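Local coordinates for ABC transporter, substrate binding protein (Aeropyrum pernix, PDB 3EAF) that probably serves as the substrate-binding component of an ABC transporter, with the two-lobed fold of periplasmic binding proteins and a bound magnesium ion, at residues Y34-E37 and K38-T42; V295-W298 and L299-A303. All coordinates share one frame; numbering follows the deposited sequence.

Interaction 1: residues Y34-E37 and K38-T42; sequences YFNE and KGIYT
Lys38 lays its aliphatic chain obliquely over one face of the Tyr34 ring, one helical turn earlier. Its CG sits 3.9 Å from the ring centroid, 15° off the ring normal, a CH-pi contact displaced toward the phenol end. Farther out, Lys38 CE lies 3.6 Å from Tyr34 OH. A bend at chi2 (-72°) turns the lysine chain so that it follows the ring instead of running straight out from the helix. Tyrosine suits the place because it offers a flat, electron-rich ring face to the lysine CG and a hydroxyl next to the CE methylene; Tyr34 OH hydrogen-bonds Glu274 OE1 of helix 267-278, and Lys38 NZ makes a salt bridge with OE2.

At this C-terminal end of helix 18-38 the last turn closes with Lys38 N bonded to Tyr34 O (2.9 Å) and Gly39 N to Phe35 O (2.8 Å). Gly39 then leaves the helix for edge strand 40-41 with positive phi (111°), where a CB would be jammed against the preceding carbonyl oxygen and would strike Tyr41 CE2, so glycine fits the exit. The Ile40 side chain turns back to the helix end, CG1 3.4 Å from Phe35 O and also against Phe35 CB, while CD1 reaches Asn36 OD1, which accepts a hydrogen bond from Ile50 N. A water joins helix to strand, donating to Asn36 O (2.7 Å) and accepting from Ile40 N. Phe35 and Ile40 both pack on Ile301 of helix 288-304.

Replacing Tyr34 by an alanine would probably leave the Lys38 methylenes without the ring they lie over and deprive Glu274 OE1 of its tyrosine hydrogen bond. Chemically, one carboxylate receives both polar ends, which probably favours the charged forms of Lys38 and Glu274.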
loop_
_atom_site.group_PDB
_atom_site.type_symbol
_atom_site.label_atom_id
_atom_site.label_comp_id
_atom_site.label_asym_id
_atom_site.label_seq_id
_atom_site.Cartn_x
_atom_site.Cartn_y
_atom_site.Cartn_z
ATOM N N TYR A 34 -17.445 1.075 11.893
ATOM C CA TYR A 34 -16.915 1.079 13.260
ATOM C C TYR A 34 -16.903 2.465 13.869
ATOM O O TYR A 34 -17.530 2.685 14.906
ATOM C CB TYR A 34 -15.510 0.480 13.312
ATOM C CG TYR A 34 -14.900 0.402 14.701
ATOM C CD1 TYR A 34 -15.320 -0.564 15.620
ATOM C CD2 TYR A 34 -13.899 1.287 15.091
ATOM C CE1 TYR A 34 -14.756 -0.642 16.892
ATOM C CE2 TYR A 34 -13.327 1.220 16.364
ATOM C CZ TYR A 34 -13.754 0.254 17.255
ATOM O OH TYR A 34 -13.187 0.188 18.509
ATOM N N PHE A 35 -16.198 3.394 13.227
ATOM C CA PHE A 35 -16.038 4.733 13.784
ATOM C C PHE A 35 -17.345 5.532 13.785
ATOM O O PHE A 35 -17.603 6.296 14.724
ATOM C CB PHE A 35 -14.889 5.487 13.106
ATOM C CG PHE A 35 -13.529 4.880 13.371
ATOM C CD1 PHE A 35 -12.982 4.896 14.652
ATOM C CD2 PHE A 35 -12.803 4.286 12.340
ATOM C CE1 PHE A 35 -11.732 4.332 14.905
ATOM C CE2 PHE A 35 -11.543 3.721 12.581
ATOM C CZ PHE A 35 -11.014 3.740 13.862
ATOM N N ASN A 36 -18.177 5.340 12.761
ATOM C CA ASN A 36 -19.519 5.938 12.764
ATOM C C ASN A 36 -20.280 5.586 14.050
ATOM O O ASN A 36 -20.764 6.476 14.762
ATOM C CB ASN A 36 -20.328 5.519 11.526
ATOM C CG ASN A 36 -20.065 6.414 10.313
ATOM O OD1 ASN A 36 -19.672 7.570 10.451
ATOM N ND2 ASN A 36 -20.300 5.878 9.118
ATOM N N GLU A 37 -20.342 4.286 14.341
ATOM C CA GLU A 37 -21.064 3.740 15.488
ATOM C C GLU A 37 -20.435 4.126 16.838
ATOM O O GLU A 37 -21.151 4.452 17.790
ATOM C CB GLU A 37 -21.169 2.208 15.342
ATOM C CG GLU A 37 -21.829 1.449 16.508
ATOM C CD GLU A 37 -23.326 1.682 16.626
ATOM O OE1 GLU A 37 -23.994 1.960 15.604
ATOM O OE2 GLU A 37 -23.847 1.577 17.758
ATOM N N LYS A 38 -19.107 4.079 16.923
ATOM C CA LYS A 38 -18.416 4.458 18.161
ATOM C C LYS A 38 -18.556 5.958 18.422
ATOM O O LYS A 38 -18.625 6.391 19.573
ATOM C CB LYS A 38 -16.933 4.062 18.116
ATOM C CG LYS A 38 -16.658 2.557 18.249
ATOM C CD LYS A 38 -16.913 2.052 19.658
ATOM C CE LYS A 38 -16.501 0.595 19.804
ATOM N NZ LYS A 38 -16.939 -0.004 21.104
ATOM N N GLY A 39 -18.600 6.744 17.349
ATOM C CA GLY A 39 -18.767 8.184 17.460
ATOM C C GLY A 39 -17.524 8.954 17.070
ATOM O O GLY A 39 -16.474 8.824 17.704
ATOM N N ILE A 40 -17.647 9.763 16.021
ATOM C CA ILE A 40 -16.555 10.621 15.566
ATOM C C ILE A 40 -16.880 12.052 15.990
ATOM O O ILE A 40 -17.943 12.571 15.652
ATOM C CB ILE A 40 -16.378 10.569 14.021
ATOM C CG1 ILE A 40 -16.183 9.129 13.531
ATOM C CG2 ILE A 40 -15.196 11.442 13.581
ATOM C CD1 ILE A 40 -16.761 8.867 12.137
ATOM N N TYR A 41 -15.967 12.682 16.727
ATOM C CA TYR A 41 -16.195 14.036 17.225
ATOM C C TYR A 41 -15.102 15.005 16.804
ATOM O O TYR A 41 -13.912 14.693 16.890
ATOM C CB TYR A 41 -16.350 14.042 18.752
ATOM C CG TYR A 41 -17.529 13.224 19.216
ATOM C CD1 TYR A 41 -18.808 13.783 19.280
ATOM C CD2 TYR A 41 -17.372 11.881 19.567
ATOM C CE1 TYR A 41 -19.904 13.024 19.697
ATOM C CE2 TYR A 41 -18.460 11.117 19.982
ATOM C CZ TYR A 41 -19.718 11.694 20.040
ATOM O OH TYR A 41 -20.792 10.934 20.450
ATOM N N THR A 42 -15.525 16.182 16.350
ATOM C CA THR A 42 -14.619 17.288 16.078
ATOM C C THR A 42 -13.998 17.807 17.384
ATOM O O THR A 42 -14.403 17.396 18.476
ATOM C CB THR A 42 -15.355 18.438 15.366
ATOM O OG1 THR A 42 -16.464 18.872 16.166
ATOM C CG2 THR A 42 -15.863 17.988 13.994
HETATM O O HOH W 1 -20.130 9.131 14.538
#

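Interaction 2: residues V295-W298 and L299-A303; sequences VNVW and LLIKA
The Trp298 indole has Ile301 CB at its edge, near the ring plane and 4.2 Å from CD1, while Lys302 runs alongside it, pointing the same way; the Phe35 ring of helix 18-38 meets the indole with the planes at about 40°. Lys302 CE comes to 3.5 Å from Trp298 NE1, approaching obliquely. With CG trans to its backbone N (chi1 -157°), the indole extends beside the next turn, and the lysine's bend at chi2 keeps its methylenes close to the pyrrole end. The lysine stem thus stays oblique to the indole plane, while NZ goes on to a hydrogen bond with Asp330 O.

Successive i to i+4 bonds hold this alpha-helical stretch: Leu299 N to Val295 O, Ile301 N to Val297 O and Lys302 N to Trp298 O (2.9 Å), with a weaker one from Leu300 N to Asn296 O (3.4 Å). Val297 CG1 and Ile301 CG1, 4.3 Å apart, line up one turn apart on a buried apolar face.

That face meets helix 18-38: Val297 touches Ala28, Ala31 and Phe32, and Ile301 touches Phe35. Leu300 reaches Ile103 of strand 101-104 and Leu320 of helix 317-326; Leu299 meets Leu324 of that helix and Tyr341, a magnesium-site residue.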
loop_
_atom_site.group_PDB
_atom_site.type_symbol
_atom_site.label_atom_id
_atom_site.label_comp_id
_atom_site.label_asym_id
_atom_site.label_seq_id
_atom_site.Cartn_x
_atom_site.Cartn_y
_atom_site.Cartn_z
ATOM N N VAL A 295 -6.818 1.256 7.956
ATOM C CA VAL A 295 -5.928 2.362 8.330
ATOM C C VAL A 295 -6.076 3.604 7.458
ATOM O O VAL A 295 -5.820 4.714 7.932
ATOM C CB VAL A 295 -4.432 1.951 8.425
ATOM C CG1 VAL A 295 -4.227 0.922 9.546
ATOM C CG2 VAL A 295 -3.875 1.463 7.071
ATOM N N ASN A 296 -6.482 3.430 6.199
ATOM C CA ASN A 296 -6.767 4.584 5.344
ATOM C C ASN A 296 -7.966 5.381 5.853
ATOM O O ASN A 296 -7.906 6.604 5.961
ATOM C CB ASN A 296 -6.930 4.183 3.869
ATOM C CG ASN A 296 -5.581 3.959 3.173
ATOM O OD1 ASN A 296 -4.541 3.900 3.829
ATOM N ND2 ASN A 296 -5.598 3.836 1.846
ATOM N N VAL A 297 -9.038 4.680 6.200
ATOM C CA VAL A 297 -10.214 5.324 6.786
ATOM C C VAL A 297 -9.854 5.958 8.138
ATOM O O VAL A 297 -10.249 7.096 8.420
ATOM C CB VAL A 297 -11.382 4.325 6.928
ATOM C CG1 VAL A 297 -12.544 4.941 7.685
ATOM C CG2 VAL A 297 -11.824 3.829 5.538
ATOM N N TRP A 298 -9.083 5.229 8.948
ATOM C CA TRP A 298 -8.707 5.698 10.286
ATOM C C TRP A 298 -7.910 6.995 10.222
ATOM O O TRP A 298 -8.094 7.877 11.064
ATOM C CB TRP A 298 -7.893 4.640 11.033
ATOM C CG TRP A 298 -7.927 4.755 12.544
ATOM C CD1 TRP A 298 -8.419 5.795 13.297
ATOM C CD2 TRP A 298 -7.429 3.790 13.478
ATOM N NE1 TRP A 298 -8.272 5.519 14.640
ATOM C CE2 TRP A 298 -7.661 4.301 14.777
ATOM C CE3 TRP A 298 -6.804 2.538 13.343
ATOM C CZ2 TRP A 298 -7.285 3.605 15.935
ATOM C CZ3 TRP A 298 -6.443 1.842 14.502
ATOM C CH2 TRP A 298 -6.694 2.378 15.776
ATOM N N LEU A 299 -7.014 7.105 9.241
ATOM C CA LEU A 299 -6.257 8.336 9.051
ATOM C C LEU A 299 -7.201 9.516 8.815
ATOM O O LEU A 299 -6.985 10.599 9.350
ATOM C CB LEU A 299 -5.246 8.203 7.896
ATOM C CG LEU A 299 -4.345 9.422 7.634
ATOM C CD1 LEU A 299 -3.332 9.623 8.776
ATOM C CD2 LEU A 299 -3.632 9.303 6.290
ATOM N N LEU A 300 -8.239 9.301 8.008
ATOM C CA LEU A 300 -9.277 10.309 7.792
ATOM C C LEU A 300 -9.996 10.686 9.099
ATOM O O LEU A 300 -10.208 11.873 9.379
ATOM C CB LEU A 300 -10.287 9.821 6.743
ATOM C CG LEU A 300 -11.526 10.678 6.491
ATOM C CD1 LEU A 300 -11.143 12.024 5.880
ATOM C CD2 LEU A 300 -12.520 9.937 5.609
ATOM N N ILE A 301 -10.371 9.679 9.884
ATOM C CA ILE A 301 -11.024 9.886 11.183
ATOM C C ILE A 301 -10.182 10.784 12.086
ATOM O O ILE A 301 -10.699 11.722 12.700
ATOM C CB ILE A 301 -11.289 8.534 11.922
ATOM C CG1 ILE A 301 -12.199 7.610 11.096
ATOM C CG2 ILE A 301 -11.836 8.763 13.336
ATOM C CD1 ILE A 301 -13.454 8.254 10.553
ATOM N N LYS A 302 -8.882 10.500 12.151
ATOM C CA LYS A 302 -7.960 11.296 12.964
ATOM C C LYS A 302 -7.899 12.748 12.482
ATOM O O LYS A 302 -7.844 13.670 13.300
ATOM C CB LYS A 302 -6.570 10.642 13.021
ATOM C CG LYS A 302 -6.552 9.270 13.719
ATOM C CD LYS A 302 -6.077 9.329 15.175
ATOM C CE LYS A 302 -5.953 7.931 15.754
ATOM N NZ LYS A 302 -5.203 7.868 17.031
ATOM N N ALA A 303 -7.938 12.949 11.163
ATOM C CA ALA A 303 -7.991 14.300 10.586
ATOM C C ALA A 303 -9.252 15.052 11.044
ATOM O O ALA A 303 -9.170 16.194 11.475
ATOM C CB ALA A 303 -7.923 14.244 9.059
#

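In the fold
From the N terminus, the chain first reaches interaction 1, where helix 18-38 ends and turns into the short edge strand 40-41, which pairs antiparallel with strand 47-56. Much later, interaction 2 lies wholly within helix 288-304. Each is a local contact that closes about one helical turn, and the two follow in series, neither nested nor crossing. They nevertheless meet in space, their centres about 11 Å apart: Phe35 CZ comes to 3.4 Å from Trp298 CD1, and Ile40 CD1 packs on Ile301 CD1. This meeting joins helix 18-38 and the border of the six-stranded sheet to a helix returning from far along the sequence.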